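Pectinesterase inhibitor (Actinidia chinensis, PDB 1XG2) inhibits pectin methylesterase, the pectin-modifying enzyme with which it forms a protein-protein complex, and may take part in regulating fruit ripening. Local coordinates at residues K12-S17 / K135-C140; E24-S29 / G38-D43; A47-T52 / E77-A82; I103-A108 / I142-S147; D110-C115 / Q131-L136. All blocks are in the same frame, centred on the assembly; numbering follows the deposited sequence. Where two conformers were deposited one is given.

How the contacts relate
The contacts show how a four-helix bundle packs (contacts 3, 4 and 5) and how the N-terminal region is joined to it (contacts 1 and 2). Contact 1 closes the longest loop, from the region before helix 16-24 to helix 127-149, with contacts 2 and 3 in series inside it. Contact 2 folds the loop after helix 16-24 onto helix 34-60; contact 3 joins that helix to helix 66-95. Contacts 4 and 5, centres about 14 Å apart, both pair helix 98-118 with helix 127-149, contact 5 nested inside the loop closed by contact 4. Contacts 3 and 5, with centres about 9 Å apart, meet through a probable hydrogen bond of Y79 and D133. Helix 127-149 thus serves three contacts.

Contact 1. Residues K12-S17 / K135-C140; sequences KTRNPS and KLEDLC
N15, the N-cap residue of helix 16-24, lies beside D138 of helix 127-149, their CA atoms 5.9 Å apart. The carboxylate of D138 is shared between two neighbours in sequence. N15 ND2 donates to D138 OD1 over 3.1 Å in a nearly straight bond (168°); the acceptor lies in the amide plane, yet the amide comes from above the carboxylate plane. D138 OD2 sits at the edge of the R14 guanidinium, with R14 NE 3.5 Å away in a salt bridge. A bend at chi3 (-91°) brings R14 NH2 to E137, where it forms a second salt bridge with E137 OE1 at 3.4 Å, the two planes nearly perpendicular. One water, near R14, E137 and D138, accepts from R14 NE, and another accepts from N15 N and donates to D138 O. An alanine in place of D138 would probably leave the N15 amide without its acceptor and R14 with E137 as its remaining salt-bridge partner here. Both segments pack against other helices: R14 and E137 touch F109 of helix 98-118, D138 rests on L18 of helix 16-24, and L139 faces helix 34-60.

Contact 2. Residues E24-S29 / G38-D43; sequences ESDPRS and GQFSID
F40 reaches from helix 34-60 to the turn that follows helix 16-24, bringing its ring against S25 and D26. With CG anti to the backbone N (chi1 -177°), the side chain runs out from the helix. From F40 CB the chain leads to CG, which has D26 OD2 at the margin of contact, 4.2 Å away. On one flank of the ring, F40 CD1 meets the same oxygen at 3.9 Å, and F40 CE1 faces D26 CB and CG. On the other flank, F40 CE2 faces S25 OG. Both neighbours converge at the tip, where F40 CZ is 3.7 Å from D26 CB and 3.5 Å from S25 OG. They come from different sides: D26 CB stands over one face, displaced toward the rim, whereas S25 OG lies at the edge, in the ring plane. The methylene makes a CH-pi contact, 3.9 Å from the ring centroid and 20° off its normal. The D26 carboxylate runs on nearly parallel to the ring, the two planes 15° apart, above the rim near CD1 and CE1.

The polar ends find partners elsewhere. S25 OG is hydrogen-bonded to the backbone oxygen of A22, D26 OD2 forms a salt bridge with K32, and D26 OD1 accepts from R28 N over 2.9 Å. This last bond defines an Asx turn, superimposed on a type I beta turn from D26 to S29. An aromatic residue of the first long bundle helix thus packs against a turn in which D26 closes an Asx turn on its own backbone.

Contact 3. Residues A47-T52 / E77-A82; sequences ASAKQT and ENYADA
Helix-to-helix packing inside the four-helix bundle is illustrated here by one aromatic ring, that of Y79 on helix 66-95, set against A49 and T52 of helix 34-60. The backbones come close, with the CA atoms of A49 and Y79 separated by 6.2 Å. T52 places CG2 anti to its backbone N while OG1 lies beside that N (chi1 -64°), presenting the methyl group to the tyrosine. T52 CG2 stands over one ring face, 3.8 Å from the Y79 centroid and 29° off the normal, a CH-pi contact. The methyl is displaced toward the phenol side, with Y79 CE2 and CZ as its nearest ring atoms. One turn earlier, A49 meets the ring one atom nearer its root, at CD2: A49 CA lies near the ring plane at the edge, A49 O approaches Y79 CD2 obliquely at 3.6 Å, and A49 CB adds an apolar contact with Y79 CD2 at 4.1 Å.

The phenol oxygen is hydrogen-bonded to D133, so the side chain links helix 66-95 to helix 127-149. A leucine here would probably deprive D133 of its hydroxyl partner and T52 of the flat surface under its methyl group. Other helices close round the ring, with L136 of helix 127-149 and A112 of helix 98-118 also packing on Y79, while T52 touches A132; one tyrosine therefore meets residues from all three other helices of the bundle.

Contact 4. Residues I103-A108 / I142-S147; sequences IYASAA and IVLVIS
A105 points its methyl group between V143 and L144, whose branched side chains receive it from two directions. The distances match: A105 CB is 3.7 Å from V143 CG1 and 3.7 Å from L144 CD2. V143 sets CG1 anti to its backbone N (chi1 179°), which brings this branch to the alanine. L144 begins less directly, its CB bond aimed to the side of helix 98-118, neither at it nor from it, but CG and the terminal CD2 then swing toward that helix. There CD2 touches a second residue, S106, lying 3.3 Å from S106 OG and 3.6 Å from S106 N. The approach to OG is packing; the serine hydroxyl has its polar partner in the backbone oxygen of N102, one turn back on its own helix. L144 also packs on Q191 of the pectinesterase chain.

A105, with no more than a methyl, leaves the space between the helices to the branches of V143 and L144; the local axes approach to 9.1 Å and are nearly antiparallel, at 162°. Other helices surround the pair: V143 also packs on S41 and I42 of helix 34-60, I142 meets I9 of helix 4-9, and A108 contacts A82 and L86 of helix 66-95.

Contact 5. Residues D110-C115 / Q131-L136; sequences DGAGTC and QADLKL
D133 holds CG beside its backbone N (chi1 -69°), which turns its carboxylate to helix 98-118, and C115 carries SG anti to its own N (chi1 -178°), out toward helix 127-149, where that carboxylate lies. C115 SG is 3.4 Å from D133 OD2, with C115 CB also against the carboxylate. This is packing rather than a hydrogen bond, since the sulfur is committed to the disulfide with C75. OD1 takes the Y79 hydroxyl. E116 brings another carboxylate close to OD2, a closeness of like charges that could raise the pKa of one of them.

One turn before C115, A112 brings the backbones together: its CA is only 4.6 Å from that of D133. A112 CB fits against the opposing main chain, 3.4 Å from D133 O, and meets L136 CD2 at 3.9 Å. With no side chain beyond CB, the alanine permits this close approach; the local helix axes come within 8.3 Å and run roughly antiparallel, at 153°.

The other flank of helix 98-118 faces the enzyme, where T114 hydrogen-bonds H137 of the pectinesterase chain and D110 is hydrogen-bonded to N158 and Q191 of that chain. Inside the bundle, L136 packs on A49 and K135 on S48 of helix 34-60, T114 touches N78 of helix 66-95, and the C75-C115 disulfide links helix 66-95 covalently to helix 98-118.

Contact 1. Residues K12-S17 / K135-C140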
# COMPACT_ATOMS: atom_id res chain seq x y z
N LYS B 12 -14.44 -11.84 -17.28
CA LYS B 12 -14.06 -10.68 -16.46
C LYS B 12 -12.61 -10.71 -15.98
O LYS B 12 -12.14 -9.73 -15.39
CB LYS B 12 -14.99 -10.56 -15.25
CG LYS B 12 -16.39 -10.08 -15.55
CD LYS B 12 -17.28 -10.17 -14.30
CE LYS B 12 -18.75 -9.95 -14.63
NZ LYS B 12 -19.40 -11.15 -15.25
N THR B 13 -11.90 -11.82 -16.18
CA THR B 13 -10.51 -11.90 -15.76
C THR B 13 -9.60 -11.38 -16.86
O THR B 13 -9.98 -11.28 -18.02
CB THR B 13 -10.06 -13.37 -15.42
OG1 THR B 13 -10.07 -14.18 -16.60
CG2 THR B 13 -11.03 -14.05 -14.46
N ARG B 14 -8.36 -11.10 -16.49
CA ARG B 14 -7.39 -10.60 -17.45
C ARG B 14 -6.84 -11.69 -18.37
O ARG B 14 -6.27 -11.38 -19.42
CB ARG B 14 -6.27 -9.85 -16.73
CG ARG B 14 -5.47 -10.68 -15.81
CD ARG B 14 -4.82 -9.88 -14.69
NE ARG B 14 -3.48 -9.41 -15.05
CZ ARG B 14 -3.07 -8.15 -15.01
NH1 ARG B 14 -3.88 -7.15 -14.68
NH2 ARG B 14 -1.83 -7.86 -15.33
N ASN B 15 -7.01 -12.96 -18.00
CA ASN B 15 -6.63 -14.07 -18.87
C ASN B 15 -7.75 -15.12 -18.88
O ASN B 15 -7.69 -16.11 -18.15
CB ASN B 15 -5.30 -14.69 -18.40
CG ASN B 15 -4.74 -15.68 -19.40
OD1 ASN B 15 -5.45 -16.16 -20.28
ND2 ASN B 15 -3.44 -15.99 -19.26
N PRO B 16 -8.79 -14.88 -19.67
CA PRO B 16 -9.91 -15.83 -19.76
C PRO B 16 -9.52 -17.24 -20.18
O PRO B 16 -10.15 -18.19 -19.75
CB PRO B 16 -10.83 -15.18 -20.82
CG PRO B 16 -10.52 -13.74 -20.74
CD PRO B 16 -9.03 -13.67 -20.49
N SER B 17 -8.50 -17.39 -21.03
CA SER B 17 -8.09 -18.72 -21.45
C SER B 17 -7.55 -19.52 -20.27
O SER B 17 -7.88 -20.69 -20.10
CB SER B 17 -7.03 -18.64 -22.54
OG SER B 17 -7.59 -18.04 -23.69
N LYS B 135 1.44 -15.30 -14.13
CA LYS B 135 0.54 -16.40 -13.81
C LYS B 135 -0.14 -16.20 -12.44
O LYS B 135 -1.33 -16.41 -12.31
CB LYS B 135 1.29 -17.73 -13.82
CG LYS B 135 0.37 -18.93 -13.75
CD LYS B 135 1.14 -20.20 -13.54
CE LYS B 135 0.65 -21.35 -14.44
NZ LYS B 135 0.76 -22.66 -13.68
N LEU B 136 0.61 -15.78 -11.44
CA LEU B 136 -0.00 -15.55 -10.14
C LEU B 136 -1.03 -14.44 -10.27
O LEU B 136 -2.08 -14.50 -9.66
CB LEU B 136 1.03 -15.15 -9.09
CG LEU B 136 0.44 -14.96 -7.70
CD1 LEU B 136 -0.31 -16.20 -7.26
CD2 LEU B 136 1.54 -14.59 -6.70
N GLU B 137 -0.70 -13.42 -11.04
CA GLU B 137 -1.60 -12.29 -11.25
C GLU B 137 -2.90 -12.77 -11.90
O GLU B 137 -3.99 -12.44 -11.43
CB GLU B 137 -0.93 -11.21 -12.11
CG GLU B 137 0.11 -10.38 -11.38
CD GLU B 137 0.79 -9.36 -12.28
OE1 GLU B 137 0.57 -9.40 -13.50
OE2 GLU B 137 1.54 -8.52 -11.75
N ASP B 138 -2.77 -13.59 -12.94
CA ASP B 138 -3.94 -14.12 -13.66
C ASP B 138 -4.80 -14.99 -12.74
O ASP B 138 -6.04 -14.93 -12.77
CB ASP B 138 -3.49 -14.89 -14.91
CG ASP B 138 -2.83 -14.00 -15.95
OD1 ASP B 138 -2.15 -14.52 -16.89
OD2 ASP B 138 -2.92 -12.76 -15.92
N LEU B 139 -4.15 -15.81 -11.92
CA LEU B 139 -4.85 -16.72 -11.04
C LEU B 139 -5.55 -15.98 -9.91
O LEU B 139 -6.67 -16.33 -9.55
CB LEU B 139 -3.88 -17.75 -10.45
CG LEU B 139 -3.36 -18.73 -11.50
CD1 LEU B 139 -2.35 -19.70 -10.89
CD2 LEU B 139 -4.50 -19.45 -12.18
N CYS B 140 -4.87 -14.97 -9.37
CA CYS B 140 -5.44 -14.17 -8.29
C CYS B 140 -6.62 -13.36 -8.81
O CYS B 140 -7.58 -13.08 -8.07
CB CYS B 140 -4.39 -13.24 -7.69
SG CYS B 140 -3.21 -14.05 -6.57
O HOH W 1 -1.08 -10.72 -15.54
O HOH W 2 -7.09 -14.54 -15.41

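Contact 2. Residues E24-S29 / G38-D43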
# COMPACT_ATOMS: atom_id res chain seq x y z
N GLU B 24 -11.80 -25.71 -15.51
CA GLU B 24 -12.11 -26.99 -16.16
C GLU B 24 -11.23 -28.13 -15.62
O GLU B 24 -11.52 -29.30 -15.87
CB GLU B 24 -11.94 -26.90 -17.68
CG GLU B 24 -13.20 -26.47 -18.44
CD GLU B 24 -13.00 -26.49 -19.95
OE1 GLU B 24 -11.83 -26.54 -20.41
OE2 GLU B 24 -14.02 -26.44 -20.68
N SER B 25 -10.17 -27.80 -14.88
CA SER B 25 -9.31 -28.83 -14.28
C SER B 25 -9.96 -29.48 -13.04
O SER B 25 -9.44 -30.45 -12.51
CB SER B 25 -7.92 -28.27 -13.96
OG SER B 25 -7.94 -27.48 -12.79
N ASP B 26 -11.07 -28.91 -12.59
CA ASP B 26 -11.89 -29.48 -11.50
C ASP B 26 -12.84 -30.56 -12.04
O ASP B 26 -13.78 -30.23 -12.75
CB ASP B 26 -12.69 -28.36 -10.83
CG ASP B 26 -13.44 -28.82 -9.58
OD1 ASP B 26 -13.48 -30.03 -9.30
OD2 ASP B 26 -14.02 -28.01 -8.82
N PRO B 27 -12.62 -31.83 -11.71
CA PRO B 27 -13.52 -32.90 -12.19
C PRO B 27 -14.98 -32.70 -11.74
O PRO B 27 -15.90 -33.17 -12.42
CB PRO B 27 -12.95 -34.17 -11.56
CG PRO B 27 -12.07 -33.70 -10.44
CD PRO B 27 -11.55 -32.36 -10.85
N ARG B 28 -15.12 -31.94 -10.78
CA ARG B 28 -16.44 -31.69 -10.19
C ARG B 28 -16.88 -30.23 -10.34
O ARG B 28 -18.01 -29.86 -10.04
CB ARG B 28 -16.38 -32.06 -8.71
CG ARG B 28 -16.73 -33.53 -8.47
CD ARG B 28 -16.02 -34.10 -7.23
N SER B 29 -16.46 -29.67 -11.35
CA SER B 29 -16.81 -28.28 -11.66
C SER B 29 -18.33 -27.99 -11.63
O SER B 29 -18.75 -27.01 -11.03
CB SER B 29 -16.27 -27.89 -13.04
OG SER B 29 -16.79 -26.63 -13.42
N GLY B 38 -14.63 -20.38 -5.79
CA GLY B 38 -13.72 -19.52 -5.03
C GLY B 38 -12.63 -20.27 -4.28
O GLY B 38 -11.45 -19.96 -4.41
N GLN B 39 -13.02 -21.28 -3.50
CA GLN B 39 -12.05 -22.05 -2.74
C GLN B 39 -11.09 -22.78 -3.66
O GLN B 39 -9.90 -22.87 -3.39
CB GLN B 39 -12.74 -23.06 -1.80
CG GLN B 39 -13.57 -22.44 -0.66
CD GLN B 39 -12.74 -21.74 0.43
OE1 GLN B 39 -11.51 -21.64 0.31
NE2 GLN B 39 -13.39 -21.28 1.48
N PHE B 40 -11.61 -23.28 -4.78
CA PHE B 40 -10.78 -24.00 -5.73
C PHE B 40 -9.75 -23.06 -6.32
O PHE B 40 -8.56 -23.40 -6.44
CB PHE B 40 -11.66 -24.60 -6.84
CG PHE B 40 -10.91 -25.41 -7.83
CD1 PHE B 40 -10.55 -26.72 -7.54
CD2 PHE B 40 -10.52 -24.86 -9.04
CE1 PHE B 40 -9.83 -27.49 -8.45
CE2 PHE B 40 -9.79 -25.63 -9.96
CZ PHE B 40 -9.46 -26.94 -9.66
N SER B 41 -10.22 -21.87 -6.66
CA SER B 41 -9.38 -20.87 -7.31
C SER B 41 -8.32 -20.33 -6.34
O SER B 41 -7.18 -20.10 -6.70
CB SER B 41 -10.28 -19.73 -7.79
OG SER B 41 -10.98 -20.26 -9.05
N ILE B 42 -8.63 -20.20 -5.05
CA ILE B 42 -7.61 -19.80 -4.09
C ILE B 42 -6.55 -20.89 -4.00
O ILE B 42 -5.37 -20.60 -3.99
CB ILE B 42 -8.21 -19.50 -2.68
CG1 ILE B 42 -9.16 -18.31 -2.72
CG2 ILE B 42 -7.10 -19.20 -1.66
CD1 ILE B 42 -10.08 -18.24 -1.50
N ASP B 43 -6.97 -22.14 -3.95
CA ASP B 43 -6.05 -23.28 -3.85
C ASP B 43 -5.07 -23.28 -5.02
O ASP B 43 -3.88 -23.47 -4.82
CB ASP B 43 -6.80 -24.61 -3.84
CG ASP B 43 -7.51 -24.88 -2.52
OD1 ASP B 43 -7.39 -24.09 -1.54
OD2 ASP B 43 -8.24 -25.89 -2.39

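Contact 3. Residues A47-T52 / E77-A82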
# COMPACT_ATOMS: atom_id res chain seq x y z
N ALA B 47 -0.99 -22.57 -4.65
CA ALA B 47 -0.06 -23.59 -5.14
C ALA B 47 0.95 -23.01 -6.14
O ALA B 47 2.13 -23.40 -6.14
CB ALA B 47 -0.85 -24.76 -5.77
N SER B 48 0.48 -22.10 -6.99
CA SER B 48 1.36 -21.42 -7.93
C SER B 48 2.37 -20.55 -7.19
O SER B 48 3.57 -20.60 -7.47
CB SER B 48 0.55 -20.56 -8.91
OG SER B 48 1.40 -19.94 -9.85
N ALA B 49 1.89 -19.76 -6.23
CA ALA B 49 2.78 -18.92 -5.42
C ALA B 49 3.83 -19.78 -4.72
O ALA B 49 4.98 -19.38 -4.63
CB ALA B 49 1.97 -18.11 -4.39
N LYS B 50 3.43 -20.95 -4.24
CA LYS B 50 4.35 -21.82 -3.50
C LYS B 50 5.43 -22.37 -4.42
O LYS B 50 6.61 -22.38 -4.06
CB LYS B 50 3.60 -22.95 -2.81
CG LYS B 50 2.85 -22.51 -1.56
CD LYS B 50 2.15 -23.67 -0.90
CE LYS B 50 1.65 -23.32 0.49
NZ LYS B 50 0.61 -24.30 0.94
N GLN B 51 5.04 -22.77 -5.62
CA GLN B 51 6.01 -23.25 -6.61
C GLN B 51 7.00 -22.14 -6.99
O GLN B 51 8.20 -22.38 -7.13
CB GLN B 51 5.31 -23.78 -7.86
CG GLN B 51 6.29 -24.11 -9.00
CD GLN B 51 5.62 -24.77 -10.21
OE1 GLN B 51 5.26 -25.95 -10.17
NE2 GLN B 51 5.49 -24.00 -11.30
N THR B 52 6.49 -20.92 -7.15
CA THR B 52 7.31 -19.81 -7.57
C THR B 52 8.29 -19.40 -6.48
O THR B 52 9.42 -19.01 -6.78
CB THR B 52 6.44 -18.63 -8.04
OG1 THR B 52 5.70 -19.04 -9.21
CG2 THR B 52 7.28 -17.47 -8.53
N GLU B 77 10.31 -12.24 -0.49
CA GLU B 77 9.51 -11.68 0.62
C GLU B 77 8.06 -11.44 0.20
O GLU B 77 7.13 -11.74 0.94
CB GLU B 77 10.15 -10.39 1.14
CG GLU B 77 11.45 -10.64 1.88
CD GLU B 77 12.24 -9.38 2.24
OE1 GLU B 77 13.40 -9.52 2.72
OE2 GLU B 77 11.73 -8.25 2.04
N ASN B 78 7.88 -10.93 -1.01
CA ASN B 78 6.56 -10.69 -1.57
C ASN B 78 5.76 -11.95 -1.79
O ASN B 78 4.57 -11.99 -1.50
CB ASN B 78 6.66 -9.89 -2.86
CG ASN B 78 6.78 -8.41 -2.62
OD1 ASN B 78 5.77 -7.70 -2.48
ND2 ASN B 78 8.00 -7.92 -2.57
N TYR B 79 6.42 -13.01 -2.27
CA TYR B 79 5.73 -14.27 -2.47
C TYR B 79 5.36 -14.89 -1.12
O TYR B 79 4.31 -15.51 -1.01
CB TYR B 79 6.52 -15.23 -3.37
CG TYR B 79 6.17 -15.03 -4.82
CD1 TYR B 79 6.74 -13.99 -5.56
CD2 TYR B 79 5.23 -15.85 -5.44
CE1 TYR B 79 6.39 -13.80 -6.91
CE2 TYR B 79 4.89 -15.68 -6.78
CZ TYR B 79 5.47 -14.65 -7.50
OH TYR B 79 5.13 -14.48 -8.82
N ALA B 80 6.21 -14.71 -0.11
CA ALA B 80 5.93 -15.25 1.21
C ALA B 80 4.67 -14.59 1.76
O ALA B 80 3.80 -15.26 2.30
CB ALA B 80 7.13 -15.04 2.14
N ASP B 81 4.57 -13.28 1.59
CA ASP B 81 3.39 -12.53 2.02
C ASP B 81 2.15 -12.95 1.21
O ASP B 81 1.08 -13.13 1.78
CB ASP B 81 3.64 -11.02 1.90
CG ASP B 81 4.62 -10.50 2.95
OD1 ASP B 81 4.87 -11.22 3.95
OD2 ASP B 81 5.21 -9.40 2.85
N ALA B 82 2.31 -13.12 -0.11
CA ALA B 82 1.22 -13.57 -0.97
C ALA B 82 0.67 -14.92 -0.53
O ALA B 82 -0.56 -15.13 -0.50
CB ALA B 82 1.66 -13.62 -2.42

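Contact 4. Residues I103-A108 / I142-S147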
# COMPACT_ATOMS: atom_id res chain seq x y z
N ILE B 103 -9.56 -7.83 -0.55
CA ILE B 103 -8.34 -7.18 -0.07
C ILE B 103 -7.14 -8.14 -0.03
O ILE B 103 -6.04 -7.78 -0.47
CB ILE B 103 -8.60 -6.57 1.33
CG1 ILE B 103 -9.65 -5.46 1.26
CG2 ILE B 103 -7.29 -6.07 1.95
CD1 ILE B 103 -9.26 -4.26 0.45
N TYR B 104 -7.34 -9.35 0.49
CA TYR B 104 -6.23 -10.28 0.63
C TYR B 104 -5.82 -10.86 -0.72
O TYR B 104 -4.63 -11.03 -0.97
CB TYR B 104 -6.53 -11.38 1.65
CG TYR B 104 -6.35 -10.91 3.07
CD1 TYR B 104 -7.16 -9.89 3.58
CD2 TYR B 104 -5.36 -11.43 3.90
CE1 TYR B 104 -7.02 -9.44 4.88
CE2 TYR B 104 -5.22 -10.96 5.24
CZ TYR B 104 -6.07 -9.98 5.70
OH TYR B 104 -5.96 -9.48 6.99
N ALA B 105 -6.79 -11.13 -1.60
CA ALA B 105 -6.45 -11.55 -2.97
C ALA B 105 -5.77 -10.42 -3.75
O ALA B 105 -4.87 -10.69 -4.55
CB ALA B 105 -7.68 -12.07 -3.73
N SER B 106 -6.16 -9.17 -3.49
CA SER B 106 -5.51 -8.02 -4.11
C SER B 106 -4.06 -7.91 -3.65
O SER B 106 -3.17 -7.61 -4.45
CB SER B 106 -6.25 -6.72 -3.78
OG SER B 106 -7.50 -6.65 -4.43
N ALA B 107 -3.82 -8.17 -2.36
CA ALA B 107 -2.46 -8.11 -1.81
C ALA B 107 -1.58 -9.21 -2.41
O ALA B 107 -0.41 -8.97 -2.73
CB ALA B 107 -2.48 -8.23 -0.27
N ALA B 108 -2.15 -10.40 -2.56
CA ALA B 108 -1.43 -11.53 -3.15
C ALA B 108 -1.03 -11.22 -4.59
O ALA B 108 0.12 -11.38 -4.96
CB ALA B 108 -2.29 -12.78 -3.12
N ILE B 142 -8.83 -14.44 -10.91
CA ILE B 142 -9.99 -15.32 -10.84
C ILE B 142 -10.64 -15.17 -9.46
O ILE B 142 -11.84 -15.04 -9.32
CB ILE B 142 -9.64 -16.80 -11.12
CG1 ILE B 142 -8.99 -16.99 -12.49
CG2 ILE B 142 -10.90 -17.65 -11.12
CD1 ILE B 142 -8.32 -18.33 -12.66
N VAL B 143 -9.81 -15.16 -8.43
CA VAL B 143 -10.30 -15.03 -7.07
C VAL B 143 -10.96 -13.68 -6.87
O VAL B 143 -12.02 -13.60 -6.27
CB VAL B 143 -9.17 -15.19 -6.03
CG1 VAL B 143 -9.72 -15.02 -4.62
CG2 VAL B 143 -8.49 -16.53 -6.19
N LEU B 144 -10.35 -12.63 -7.39
CA LEU B 144 -10.92 -11.29 -7.26
C LEU B 144 -12.29 -11.20 -7.93
O LEU B 144 -13.22 -10.63 -7.37
CB LEU B 144 -9.97 -10.24 -7.86
CG LEU B 144 -8.66 -10.03 -7.10
CD1 LEU B 144 -7.66 -9.22 -7.92
CD2 LEU B 144 -8.94 -9.30 -5.77
N VAL B 145 -12.43 -11.79 -9.12
CA VAL B 145 -13.69 -11.72 -9.85
C VAL B 145 -14.78 -12.44 -9.05
O VAL B 145 -15.90 -11.95 -8.89
CB VAL B 145 -13.55 -12.31 -11.26
CG1 VAL B 145 -14.94 -12.55 -11.90
CG2 VAL B 145 -12.74 -11.37 -12.12
N ILE B 146 -14.45 -13.60 -8.51
CA ILE B 146 -15.41 -14.36 -7.75
C ILE B 146 -15.79 -13.57 -6.49
O ILE B 146 -16.97 -13.49 -6.14
CB ILE B 146 -14.84 -15.76 -7.43
CG1 ILE B 146 -14.77 -16.61 -8.71
CG2 ILE B 146 -15.70 -16.49 -6.42
CD1 ILE B 146 -14.04 -17.92 -8.52
N SER B 147 -14.81 -12.93 -5.84
CA SER B 147 -15.10 -12.13 -4.63
C SER B 147 -16.10 -10.99 -4.92
O SER B 147 -16.87 -10.60 -4.03
CB SER B 147 -13.82 -11.56 -3.99
OG SER B 147 -13.33 -10.42 -4.69

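Contact 5. Residues D110-C115 / Q131-L136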
# COMPACT_ATOMS: atom_id res chain seq x y z
N ASP B 110 -0.53 -8.41 -5.86
CA ASP B 110 0.50 -7.38 -5.83
C ASP B 110 1.87 -7.88 -5.37
O ASP B 110 2.87 -7.17 -5.53
CB ASP B 110 0.07 -6.25 -4.90
CG ASP B 110 -0.98 -5.35 -5.52
OD1 ASP B 110 -1.23 -5.42 -6.75
OD2 ASP B 110 -1.58 -4.50 -4.84
N GLY B 111 1.94 -9.04 -4.75
CA GLY B 111 3.23 -9.66 -4.48
C GLY B 111 3.98 -9.94 -5.78
O GLY B 111 5.17 -9.65 -5.91
N ALA B 112 3.27 -10.49 -6.76
CA ALA B 112 3.85 -10.78 -8.07
C ALA B 112 4.20 -9.48 -8.80
O ALA B 112 5.24 -9.36 -9.44
CB ALA B 112 2.89 -11.61 -8.90
N GLY B 113 3.32 -8.49 -8.68
CA GLY B 113 3.52 -7.21 -9.32
C GLY B 113 4.68 -6.43 -8.74
O GLY B 113 5.37 -5.69 -9.44
N THR B 114 4.90 -6.60 -7.44
CA THR B 114 6.01 -5.94 -6.77
C THR B 114 7.33 -6.59 -7.19
O THR B 114 8.34 -5.91 -7.35
CB THR B 114 5.83 -6.03 -5.26
OG1 THR B 114 4.62 -5.34 -4.88
CG2 THR B 114 6.94 -5.29 -4.54
N CYS B 115 7.32 -7.91 -7.37
CA CYS B 115 8.48 -8.59 -7.95
C CYS B 115 8.78 -7.98 -9.31
O CYS B 115 9.92 -7.57 -9.57
CB CYS B 115 8.21 -10.09 -8.05
SG CYS B 115 9.63 -11.01 -8.69
N GLN B 131 7.16 -14.97 -16.26
CA GLN B 131 5.97 -15.76 -16.56
C GLN B 131 5.24 -16.19 -15.29
O GLN B 131 4.00 -16.19 -15.26
CB GLN B 131 6.31 -16.97 -17.44
CG GLN B 131 6.68 -16.59 -18.88
CD GLN B 131 5.53 -15.93 -19.64
OE1 GLN B 131 4.46 -16.52 -19.78
NE2 GLN B 131 5.76 -14.71 -20.11
N ALA B 132 6.00 -16.54 -14.26
CA ALA B 132 5.43 -16.99 -12.99
C ALA B 132 4.68 -15.86 -12.29
O ALA B 132 3.63 -16.11 -11.70
CB ALA B 132 6.54 -17.58 -12.09
N ASP B 133 5.20 -14.62 -12.36
CA ASP B 133 4.51 -13.43 -11.83
C ASP B 133 3.17 -13.21 -12.55
O ASP B 133 2.14 -13.00 -11.91
CB ASP B 133 5.35 -12.16 -12.02
CG ASP B 133 6.61 -12.12 -11.14
OD1 ASP B 133 6.68 -12.83 -10.11
OD2 ASP B 133 7.58 -11.37 -11.40
N LEU B 134 3.20 -13.26 -13.88
CA LEU B 134 1.99 -13.02 -14.66
C LEU B 134 0.96 -14.09 -14.39
O LEU B 134 -0.26 -13.82 -14.40
CB LEU B 134 2.27 -12.96 -16.17
CG LEU B 134 3.08 -11.79 -16.69
CD1 LEU B 134 3.14 -11.86 -18.22
CD2 LEU B 134 2.51 -10.45 -16.23
N LYS B 135 1.44 -15.30 -14.13
CA LYS B 135 0.54 -16.40 -13.81
C LYS B 135 -0.14 -16.20 -12.44
O LYS B 135 -1.33 -16.41 -12.31
CB LYS B 135 1.29 -17.73 -13.82
CG LYS B 135 0.37 -18.93 -13.75
CD LYS B 135 1.14 -20.20 -13.54
CE LYS B 135 0.65 -21.35 -14.44
NZ LYS B 135 0.76 -22.66 -13.68
N LEU B 136 0.61 -15.78 -11.44
CA LEU B 136 -0.00 -15.55 -10.14
C LEU B 136 -1.03 -14.44 -10.27
O LEU B 136 -2.08 -14.50 -9.66
CB LEU B 136 1.03 -15.15 -9.09
CG LEU B 136 0.44 -14.96 -7.70
CD1 LEU B 136 -0.31 -16.20 -7.26
CD2 LEU B 136 1.54 -14.59 -6.70